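Local atomic coordinates of 2-dehydropantoate 2-reductase, putative (Enterococcus faecalis, PDB entry 2EW2), a protein that probably catalyses the NADPH-dependent reduction of 2-dehydropantoate (ketopantoate) to (R)-pantoate, a step in pantothenate biosynthesis. Residues 49-54 / 143-148; 86-91 / 117-122; 150-155 / 177-182. All coordinates share one frame; numbering follows the deposited sequence.

Contact 1: 49-54 / 143-148; sequences ADFNGE and VKLLGD
V143 meets A49 side by side: V143 CG2 lies 3.8 Å from A49 CB. The carbonyl of V143 takes the backbone N-H of D50, with V143 O 2.8 Å from D50 N. The same oxygen also receives a CA-H...O contact from A49. K144 pairs with D50, their side chains on the face opposite A49 and V143. Their side chains run alongside each other and point the same way. D50 OD2 touches K144 CE at 3.6 Å, but its distance to K144 NZ is 4.4 Å, too long for a salt bridge. Both side chains also rest on E138 of the strand 136-139. These pairings join the parallel strands 47-51 and 142-145, the two inner strands of a small four-stranded mixed sheet. The sheet packs against helix 13-24 through the face that carries A49, F51, V143 and L145. L145 is gripped at both backbone ends. Its N-H goes to D50 O at 2.9 Å, and L145 O accepts from N52 N at 2.9 Å. Its side chain carries the main apolar contact. With CG beside the backbone N (chi1 -56°), methyl CD1 comes over the centre of the F51 ring, 3.9 Å from the centroid. This is a CH-pi contact over the ring face. L146 follows, and its CA is approached by the amide end of N52. At G147 the strand pair has ended. A water joins the two loops, accepting from N52 ND2 and donating to G147 O, beside the type I' turn that runs from F51 to E54.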
loop_
_atom_site.group_PDB
_atom_site.type_symbol
_atom_site.label_atom_id
_atom_site.label_comp_id
_atom_site.label_asym_id
_atom_site.label_seq_id
_atom_site.Cartn_x
_atom_site.Cartn_y
_atom_site.Cartn_z
ATOM N N ALA B 49 -46.382 12.115 -2.117
ATOM C CA ALA B 49 -45.680 12.147 -0.850
ATOM C C ALA B 49 -46.633 12.012 0.331
ATOM O O ALA B 49 -47.703 12.627 0.359
ATOM C CB ALA B 49 -44.885 13.417 -0.717
ATOM N N ASP B 50 -46.241 11.177 1.286
ATOM C CA ASP B 50 -46.800 11.225 2.616
ATOM C C ASP B 50 -45.922 12.203 3.377
ATOM O O ASP B 50 -44.874 11.841 3.909
ATOM C CB ASP B 50 -46.805 9.837 3.264
ATOM C CG ASP B 50 -47.255 9.866 4.712
ATOM O OD1 ASP B 50 -47.640 10.951 5.222
ATOM O OD2 ASP B 50 -47.212 8.797 5.349
ATOM N N PHE B 51 -46.374 13.452 3.400
ATOM C CA PHE B 51 -45.577 14.580 3.832
ATOM C C PHE B 51 -46.052 15.003 5.213
ATOM O O PHE B 51 -47.064 15.686 5.328
ATOM C CB PHE B 51 -45.788 15.733 2.840
ATOM C CG PHE B 51 -44.678 16.738 2.810
ATOM C CD1 PHE B 51 -43.926 17.017 3.946
ATOM C CD2 PHE B 51 -44.394 17.422 1.628
ATOM C CE1 PHE B 51 -42.907 17.956 3.919
ATOM C CE2 PHE B 51 -43.375 18.368 1.587
ATOM C CZ PHE B 51 -42.628 18.635 2.737
ATOM N N ASN B 52 -45.320 14.600 6.249
ATOM C CA ASN B 52 -45.697 14.872 7.638
ATOM C C ASN B 52 -47.162 14.492 7.938
ATOM O O ASN B 52 -47.927 15.303 8.475
ATOM C CB ASN B 52 -45.444 16.352 8.006
ATOM C CG ASN B 52 -44.004 16.813 7.738
ATOM O OD1 ASN B 52 -43.769 18.002 7.553
ATOM N ND2 ASN B 52 -43.048 15.888 7.733
ATOM N N GLY B 53 -47.549 13.274 7.555
ATOM C CA GLY B 53 -48.906 12.772 7.790
ATOM C C GLY B 53 -49.976 13.187 6.788
ATOM O O GLY B 53 -51.100 12.674 6.836
ATOM N N GLU B 54 -49.653 14.110 5.884
ATOM C CA GLU B 54 -50.613 14.571 4.871
ATOM C C GLU B 54 -50.171 14.115 3.498
ATOM O O GLU B 54 -48.988 14.222 3.158
ATOM C CB GLU B 54 -50.729 16.102 4.851
ATOM C CG GLU B 54 -51.067 16.757 6.191
ATOM C CD GLU B 54 -51.466 18.233 6.053
ATOM O OE1 GLU B 54 -50.631 19.056 5.594
ATOM O OE2 GLU B 54 -52.622 18.568 6.419
ATOM N N VAL B 143 -43.175 8.552 -1.918
ATOM C CA VAL B 143 -42.171 8.858 -0.905
ATOM C C VAL B 143 -42.802 9.243 0.430
ATOM O O VAL B 143 -43.960 9.682 0.484
ATOM C CB VAL B 143 -41.149 9.953 -1.371
ATOM C CG1 VAL B 143 -40.435 9.510 -2.654
ATOM C CG2 VAL B 143 -41.813 11.329 -1.557
ATOM N N LYS B 144 -42.033 9.063 1.496
ATOM C CA LYS B 144 -42.469 9.406 2.831
ATOM C C LYS B 144 -41.485 10.388 3.427
ATOM O O LYS B 144 -40.268 10.130 3.489
ATOM C CB LYS B 144 -42.597 8.155 3.716
ATOM C CG LYS B 144 -43.204 8.441 5.094
ATOM C CD LYS B 144 -43.342 7.174 5.920
ATOM C CE LYS B 144 -44.406 7.346 7.010
ATOM N NZ LYS B 144 -44.706 6.035 7.661
ATOM N N LEU B 145 -42.024 11.513 3.871
ATOM C CA LEU B 145 -41.223 12.638 4.304
ATOM C C LEU B 145 -41.625 12.985 5.719
ATOM O O LEU B 145 -42.781 13.332 5.963
ATOM C CB LEU B 145 -41.456 13.843 3.372
ATOM C CG LEU B 145 -41.216 13.669 1.858
ATOM C CD1 LEU B 145 -41.399 14.979 1.122
ATOM C CD2 LEU B 145 -39.812 13.093 1.580
ATOM N N LEU B 146 -40.673 12.875 6.644
ATOM C CA LEU B 146 -40.908 13.185 8.051
ATOM C C LEU B 146 -39.763 14.037 8.544
ATOM O O LEU B 146 -38.695 14.065 7.925
ATOM C CB LEU B 146 -40.935 11.898 8.885
ATOM C CG LEU B 146 -42.032 10.891 8.567
ATOM C CD1 LEU B 146 -41.859 9.632 9.427
ATOM C CD2 LEU B 146 -43.404 11.544 8.803
ATOM N N GLY B 147 -39.977 14.709 9.669
ATOM C CA GLY B 147 -38.899 15.382 10.360
ATOM C C GLY B 147 -38.480 16.716 9.774
ATOM O O GLY B 147 -39.117 17.238 8.860
ATOM N N ASP B 148 -37.387 17.241 10.311
ATOM C CA ASP B 148 -36.848 18.534 9.936
ATOM C C ASP B 148 -35.538 18.336 9.170
ATOM O O ASP B 148 -35.131 17.208 8.883
ATOM C CB ASP B 148 -36.619 19.405 11.188
ATOM C CG ASP B 148 -35.658 18.769 12.202
ATOM O OD1 ASP B 148 -34.742 18.009 11.807
ATOM O OD2 ASP B 148 -35.800 19.045 13.416
HETATM O O HOH W 1 -40.556 16.505 6.629
#

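Contact 2: 86-91 / 117-122; sequences QLDAMF and LEKYVP
F91 lies with one ring face under the methyl CD2 of L117. The methyl is 3.5 Å from the ring centroid and almost on the ring normal, a CH-pi contact centred on the face. The contact joins helix 84-94 of the Rossmann-type nucleotide-binding domain to the segment that leads from helix 114-117 to strand 126-131. L117 reaches the ring with CG beside its backbone N. The same CD2 methyl meets L87, whose side chain crosses that of L117 at about a right angle. V121 CG2 approaches the F91 ring obliquely. F91, L117 and V121 all rest on V104 of strand 103-106, which places this apolar group against the central sheet.

Y120 is turned differently. Its ring is sandwiched between K119 CB over one face and the backbone carbon of F91 over the other. F91 CB also packs closely, 3.4 Å from Y120 CD1. The ring edge faces D88, with D88 OD1 near the ring plane.

D88 forms the polar side. Its side chain crosses those of K119 and Y120 at about right angles, and its carboxylate is 56° from the plane of the Y120 ring. K119 is bent at chi3 (-80°), which turns its ammonium end to the carboxylate for a salt bridge. One oxygen takes both partners. K119 NZ meets D88 OD1 on its syn side at 2.8 Å. Y120 OH donates to D88 OD1 at 2.9 Å, from the opposite face of the carboxylate plane and 44° out of it.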
loop_
_atom_site.group_PDB
_atom_site.type_symbol
_atom_site.label_atom_id
_atom_site.label_comp_id
_atom_site.label_asym_id
_atom_site.label_seq_id
_atom_site.Cartn_x
_atom_site.Cartn_y
_atom_site.Cartn_z
ATOM N N GLN B 86 -22.772 6.911 -11.379
ATOM C CA GLN B 86 -23.621 7.236 -12.523
ATOM C C GLN B 86 -23.656 8.732 -12.871
ATOM O O GLN B 86 -24.340 9.138 -13.818
ATOM C CB GLN B 86 -25.036 6.735 -12.267
ATOM C CG GLN B 86 -25.152 5.213 -12.287
ATOM C CD GLN B 86 -26.124 4.694 -11.251
ATOM O OE1 GLN B 86 -27.083 5.384 -10.866
ATOM N NE2 GLN B 86 -25.885 3.464 -10.781
ATOM N N LEU B 87 -22.924 9.536 -12.106
ATOM C CA LEU B 87 -22.931 10.983 -12.257
ATOM C C LEU B 87 -22.459 11.432 -13.634
ATOM O O LEU B 87 -23.053 12.324 -14.239
ATOM C CB LEU B 87 -22.051 11.638 -11.180
ATOM C CG LEU B 87 -22.112 13.165 -11.059
ATOM C CD1 LEU B 87 -23.473 13.606 -10.473
ATOM C CD2 LEU B 87 -20.938 13.661 -10.227
ATOM N N ASP B 88 -21.373 10.839 -14.121
ATOM C CA ASP B 88 -20.836 11.278 -15.390
ATOM C C ASP B 88 -21.824 11.013 -16.521
ATOM O O ASP B 88 -22.090 11.899 -17.319
ATOM C CB ASP B 88 -19.468 10.657 -15.675
ATOM C CG ASP B 88 -18.919 11.078 -17.021
ATOM O OD1 ASP B 88 -18.263 12.129 -17.097
ATOM O OD2 ASP B 88 -19.156 10.359 -18.008
ATOM N N ALA B 89 -22.392 9.810 -16.560
ATOM C CA ALA B 89 -23.350 9.447 -17.602
ATOM C C ALA B 89 -24.637 10.267 -17.503
ATOM O O ALA B 89 -25.215 10.634 -18.517
ATOM C CB ALA B 89 -23.661 7.959 -17.542
HETATM N N MSE B 90 -25.070 10.565 -16.278
HETATM C CA MSE B 90 -26.214 11.436 -16.047
HETATM C C MSE B 90 -25.981 12.854 -16.586
HETATM O O MSE B 90 -26.848 13.421 -17.256
HETATM C CB MSE B 90 -26.562 11.489 -14.549
HETATM C CG MSE B 90 -27.491 12.635 -14.155
HETATM SE SE MSE B 90 -29.339 12.400 -14.818
HETATM C CE MSE B 90 -29.977 10.917 -13.597
ATOM N N PHE B 91 -24.816 13.431 -16.311
ATOM C CA PHE B 91 -24.585 14.796 -16.766
ATOM C C PHE B 91 -24.333 14.911 -18.267
ATOM O O PHE B 91 -24.777 15.869 -18.898
ATOM C CB PHE B 91 -23.601 15.556 -15.875
ATOM C CG PHE B 91 -24.283 16.193 -14.683
ATOM C CD1 PHE B 91 -24.709 15.412 -13.610
ATOM C CD2 PHE B 91 -24.583 17.556 -14.681
ATOM C CE1 PHE B 91 -25.387 15.990 -12.522
ATOM C CE2 PHE B 91 -25.253 18.137 -13.612
ATOM C CZ PHE B 91 -25.658 17.354 -12.534
ATOM N N LEU B 117 -18.393 17.201 -12.987
ATOM C CA LEU B 117 -19.408 18.207 -13.307
ATOM C C LEU B 117 -18.858 19.277 -14.242
ATOM O O LEU B 117 -19.555 19.700 -15.168
ATOM C CB LEU B 117 -20.018 18.827 -12.024
ATOM C CG LEU B 117 -20.819 17.872 -11.121
ATOM C CD1 LEU B 117 -21.229 18.511 -9.791
ATOM C CD2 LEU B 117 -22.045 17.326 -11.860
ATOM N N GLU B 118 -17.606 19.680 -14.031
ATOM C CA GLU B 118 -17.011 20.765 -14.821
ATOM C C GLU B 118 -16.829 20.426 -16.312
ATOM O O GLU B 118 -16.604 21.313 -17.130
ATOM C CB GLU B 118 -15.719 21.308 -14.183
ATOM C CG GLU B 118 -14.466 20.494 -14.468
ATOM C CD GLU B 118 -13.232 21.011 -13.718
ATOM O OE1 GLU B 118 -13.190 22.232 -13.396
ATOM O OE2 GLU B 118 -12.301 20.191 -13.451
ATOM N N LYS B 119 -16.960 19.145 -16.656
ATOM C CA LYS B 119 -16.996 18.732 -18.054
ATOM C C LYS B 119 -18.268 19.200 -18.755
ATOM O O LYS B 119 -18.291 19.335 -19.977
ATOM C CB LYS B 119 -16.901 17.211 -18.151
ATOM C CG LYS B 119 -15.592 16.627 -17.647
ATOM C CD LYS B 119 -15.332 15.288 -18.316
ATOM C CE LYS B 119 -16.111 14.185 -17.669
ATOM N NZ LYS B 119 -16.010 12.926 -18.476
ATOM N N TYR B 120 -19.324 19.440 -17.973
ATOM C CA TYR B 120 -20.663 19.642 -18.508
ATOM C C TYR B 120 -21.255 20.997 -18.143
ATOM O O TYR B 120 -22.088 21.526 -18.870
ATOM C CB TYR B 120 -21.580 18.500 -18.047
ATOM C CG TYR B 120 -21.009 17.146 -18.397
ATOM C CD1 TYR B 120 -20.614 16.250 -17.403
ATOM C CD2 TYR B 120 -20.807 16.784 -19.727
ATOM C CE1 TYR B 120 -20.085 14.999 -17.732
ATOM C CE2 TYR B 120 -20.249 15.555 -20.064
ATOM C CZ TYR B 120 -19.900 14.666 -19.061
ATOM O OH TYR B 120 -19.371 13.436 -19.400
ATOM N N VAL B 121 -20.809 21.541 -17.013
ATOM C CA VAL B 121 -21.290 22.805 -16.474
ATOM C C VAL B 121 -20.054 23.676 -16.314
ATOM O O VAL B 121 -19.004 23.171 -15.897
ATOM C CB VAL B 121 -21.983 22.602 -15.081
ATOM C CG1 VAL B 121 -22.512 23.915 -14.521
ATOM C CG2 VAL B 121 -23.131 21.566 -15.163
ATOM N N PRO B 122 -20.155 24.983 -16.635
ATOM C CA PRO B 122 -18.983 25.831 -16.447
ATOM C C PRO B 122 -18.468 25.736 -15.006
ATOM O O PRO B 122 -19.267 25.767 -14.072
ATOM C CB PRO B 122 -19.528 27.243 -16.711
ATOM C CG PRO B 122 -20.724 27.038 -17.583
ATOM C CD PRO B 122 -21.316 25.745 -17.151
#

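Contact 3: 150-155 / 177-182; sequences EIELEN and NPSYSS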
loop_
_atom_site.group_PDB
_atom_site.type_symbol
_atom_site.label_atom_id
_atom_site.label_comp_id
_atom_site.label_asym_id
_atom_site.label_seq_id
_atom_site.Cartn_x
_atom_site.Cartn_y
_atom_site.Cartn_z
ATOM N N GLU B 150 -31.999 20.768 7.066
ATOM C CA GLU B 150 -31.405 21.987 6.554
ATOM C C GLU B 150 -30.505 21.611 5.394
ATOM O O GLU B 150 -30.194 20.433 5.198
ATOM C CB GLU B 150 -30.607 22.729 7.644
ATOM C CG GLU B 150 -29.460 21.932 8.260
ATOM C CD GLU B 150 -28.564 22.781 9.169
ATOM O OE1 GLU B 150 -28.339 23.980 8.871
ATOM O OE2 GLU B 150 -28.074 22.244 10.180
ATOM N N ILE B 151 -30.109 22.616 4.614
ATOM C CA ILE B 151 -29.113 22.427 3.572
ATOM C C ILE B 151 -28.107 23.542 3.739
ATOM O O ILE B 151 -28.489 24.708 3.815
ATOM C CB ILE B 151 -29.743 22.476 2.145
ATOM C CG1 ILE B 151 -30.828 21.406 1.990
ATOM C CG2 ILE B 151 -28.664 22.289 1.027
ATOM C CD1 ILE B 151 -31.471 21.374 0.625
ATOM N N GLU B 152 -26.828 23.184 3.830
ATOM C CA GLU B 152 -25.751 24.156 3.806
ATOM C C GLU B 152 -25.130 24.092 2.405
ATOM O O GLU B 152 -24.994 23.000 1.850
ATOM C CB GLU B 152 -24.704 23.834 4.884
ATOM C CG GLU B 152 -25.247 23.866 6.328
ATOM C CD GLU B 152 -24.157 23.645 7.379
ATOM O OE1 GLU B 152 -23.217 22.847 7.129
ATOM O OE2 GLU B 152 -24.225 24.296 8.452
ATOM N N LEU B 153 -24.810 25.245 1.814
ATOM C CA LEU B 153 -24.212 25.254 0.478
ATOM C C LEU B 153 -23.144 26.327 0.341
ATOM O O LEU B 153 -23.077 27.272 1.141
ATOM C CB LEU B 153 -25.274 25.367 -0.630
ATOM C CG LEU B 153 -26.109 26.652 -0.721
ATOM C CD1 LEU B 153 -25.414 27.728 -1.588
ATOM C CD2 LEU B 153 -27.469 26.322 -1.288
ATOM N N GLU B 154 -22.296 26.159 -0.667
ATOM C CA GLU B 154 -21.163 27.044 -0.886
ATOM C C GLU B 154 -20.823 26.991 -2.370
ATOM O O GLU B 154 -20.824 25.924 -2.950
ATOM C CB GLU B 154 -19.951 26.565 -0.054
ATOM C CG GLU B 154 -18.781 27.512 -0.134
ATOM C CD GLU B 154 -17.565 27.125 0.699
ATOM O OE1 GLU B 154 -17.499 26.024 1.306
ATOM O OE2 GLU B 154 -16.643 27.973 0.738
ATOM N N ASN B 155 -20.569 28.147 -2.981
ATOM C CA ASN B 155 -19.977 28.215 -4.330
ATOM C C ASN B 155 -18.522 27.792 -4.260
ATOM O O ASN B 155 -17.811 28.162 -3.324
ATOM C CB ASN B 155 -20.036 29.638 -4.905
ATOM C CG ASN B 155 -19.489 30.679 -3.943
ATOM O OD1 ASN B 155 -18.531 31.395 -4.247
ATOM N ND2 ASN B 155 -20.093 30.759 -2.765
ATOM N N ASN B 177 -34.878 25.260 4.707
ATOM C CA ASN B 177 -33.935 25.717 5.756
ATOM C C ASN B 177 -32.460 25.821 5.294
ATOM O O ASN B 177 -31.551 25.280 5.938
ATOM C CB ASN B 177 -34.045 24.877 7.044
ATOM C CG ASN B 177 -35.375 25.076 7.783
ATOM O OD1 ASN B 177 -35.920 26.186 7.858
ATOM N ND2 ASN B 177 -35.900 23.991 8.325
ATOM N N PRO B 178 -32.215 26.569 4.202
ATOM C CA PRO B 178 -30.859 26.707 3.674
ATOM C C PRO B 178 -30.013 27.681 4.473
ATOM O O PRO B 178 -30.553 28.561 5.148
ATOM C CB PRO B 178 -31.107 27.304 2.297
ATOM C CG PRO B 178 -32.279 28.186 2.519
ATOM C CD PRO B 178 -33.179 27.352 3.404
ATOM N N SER B 179 -28.696 27.530 4.388
ATOM C CA SER B 179 -27.797 28.568 4.814
ATOM C C SER B 179 -26.563 28.560 3.920
ATOM O O SER B 179 -26.161 27.515 3.412
ATOM C CB SER B 179 -27.393 28.389 6.280
ATOM O OG SER B 179 -26.501 27.312 6.442
ATOM N N TYR B 180 -25.970 29.729 3.726
ATOM C CA TYR B 180 -24.696 29.812 3.035
ATOM C C TYR B 180 -23.650 29.464 4.071
ATOM O O TYR B 180 -23.706 29.975 5.197
ATOM C CB TYR B 180 -24.451 31.231 2.506
ATOM C CG TYR B 180 -23.154 31.330 1.742
ATOM C CD1 TYR B 180 -23.105 30.999 0.387
ATOM C CD2 TYR B 180 -21.965 31.717 2.383
ATOM C CE1 TYR B 180 -21.902 31.054 -0.325
ATOM C CE2 TYR B 180 -20.750 31.778 1.677
ATOM C CZ TYR B 180 -20.741 31.443 0.323
ATOM O OH TYR B 180 -19.566 31.509 -0.393
ATOM N N SER B 181 -22.716 28.585 3.723
ATOM C CA SER B 181 -21.651 28.243 4.656
ATOM C C SER B 181 -20.307 28.190 3.955
ATOM O O SER B 181 -20.128 27.457 2.970
ATOM C CB SER B 181 -21.929 26.905 5.359
ATOM O OG SER B 181 -20.788 26.477 6.125
ATOM N N SER B 182 -19.352 28.939 4.484
ATOM C CA SER B 182 -17.986 28.879 3.991
ATOM C C SER B 182 -17.175 27.709 4.605
ATOM O O SER B 182 -15.932 27.691 4.523
ATOM C CB SER B 182 -17.284 30.208 4.257
ATOM O OG SER B 182 -17.208 30.414 5.660
HETATM O O HOH W 2 -29.475 26.003 7.366
HETATM O O HOH W 3 -20.534 23.112 6.752
HETATM O O HOH W 4 -15.003 25.517 3.022
HETATM O O HOH W 5 -17.284 30.515 0.740
#
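E154 lays its side chain along the backbone of S181 and S182, with E154 CB 3.2 Å from S181 O and the carboxylate beside S182 CA. The two segments are the parallel strands of a beta-alpha-beta unit, 151-155 and 178-180, connected through helix 161-173. Strand 178-180 is the outermost strand of the large mixed sheet within this chain. Bonds alternate between the strands. S179 N donates to I151 O at 2.9 Å, and L153 N donates to S179 O at 3.1 Å. S181 N then reaches L153 O at 2.9 Å. A weak bond from I151 N to N177 O lies at the start.

I151, L153, P178 and Y180 share one face of the sheet. L153 and P178 pack on helix 161-173 there, while K161 makes a cation-pi contact with Y180. E152 and S179 lie on the other face, with E152 CG near S179 OG. E152 and E154 both touch V184 of helix 184-195.

Waters bridge side-chain and backbone oxygens across the pair. One water donates to both E150 OE1 and N177 O. A second donates to E154 OE1 and S182 O, and the backbone N of R185 also binds E154 OE1. The Y180 ring swings away from its own backbone N (chi1 -178°) and runs along the strand toward E154 and N155. The planes of the E154 carboxylate and the Y180 ring are 73° apart. A third water links them, lying 2.6 Å from E154 OE2 and 2.7 Å from Y180 OH.

In the fold
Contacts 1 and 3 are both parallel strand pairings, but in different sheets. Contact 1 joins the inner strands of the small sheet, and contact 3 adds an edge strand to the large one. Their segments adjoin in sequence, although their centres are 23 Å apart. Contact 2 is nested in the loop closed by contact 1 and joins a helix to a loop against the large sheet. All three are partly buried. Contact 2 has the most buried apolar group, with a charged margin. Backbone bonds dominate contacts 1 and 3. Water bridges are more numerous in contact 3, while contact 2 is held mainly by side chains, with a salt bridge and a hydrogen bond to one carboxylate oxygen.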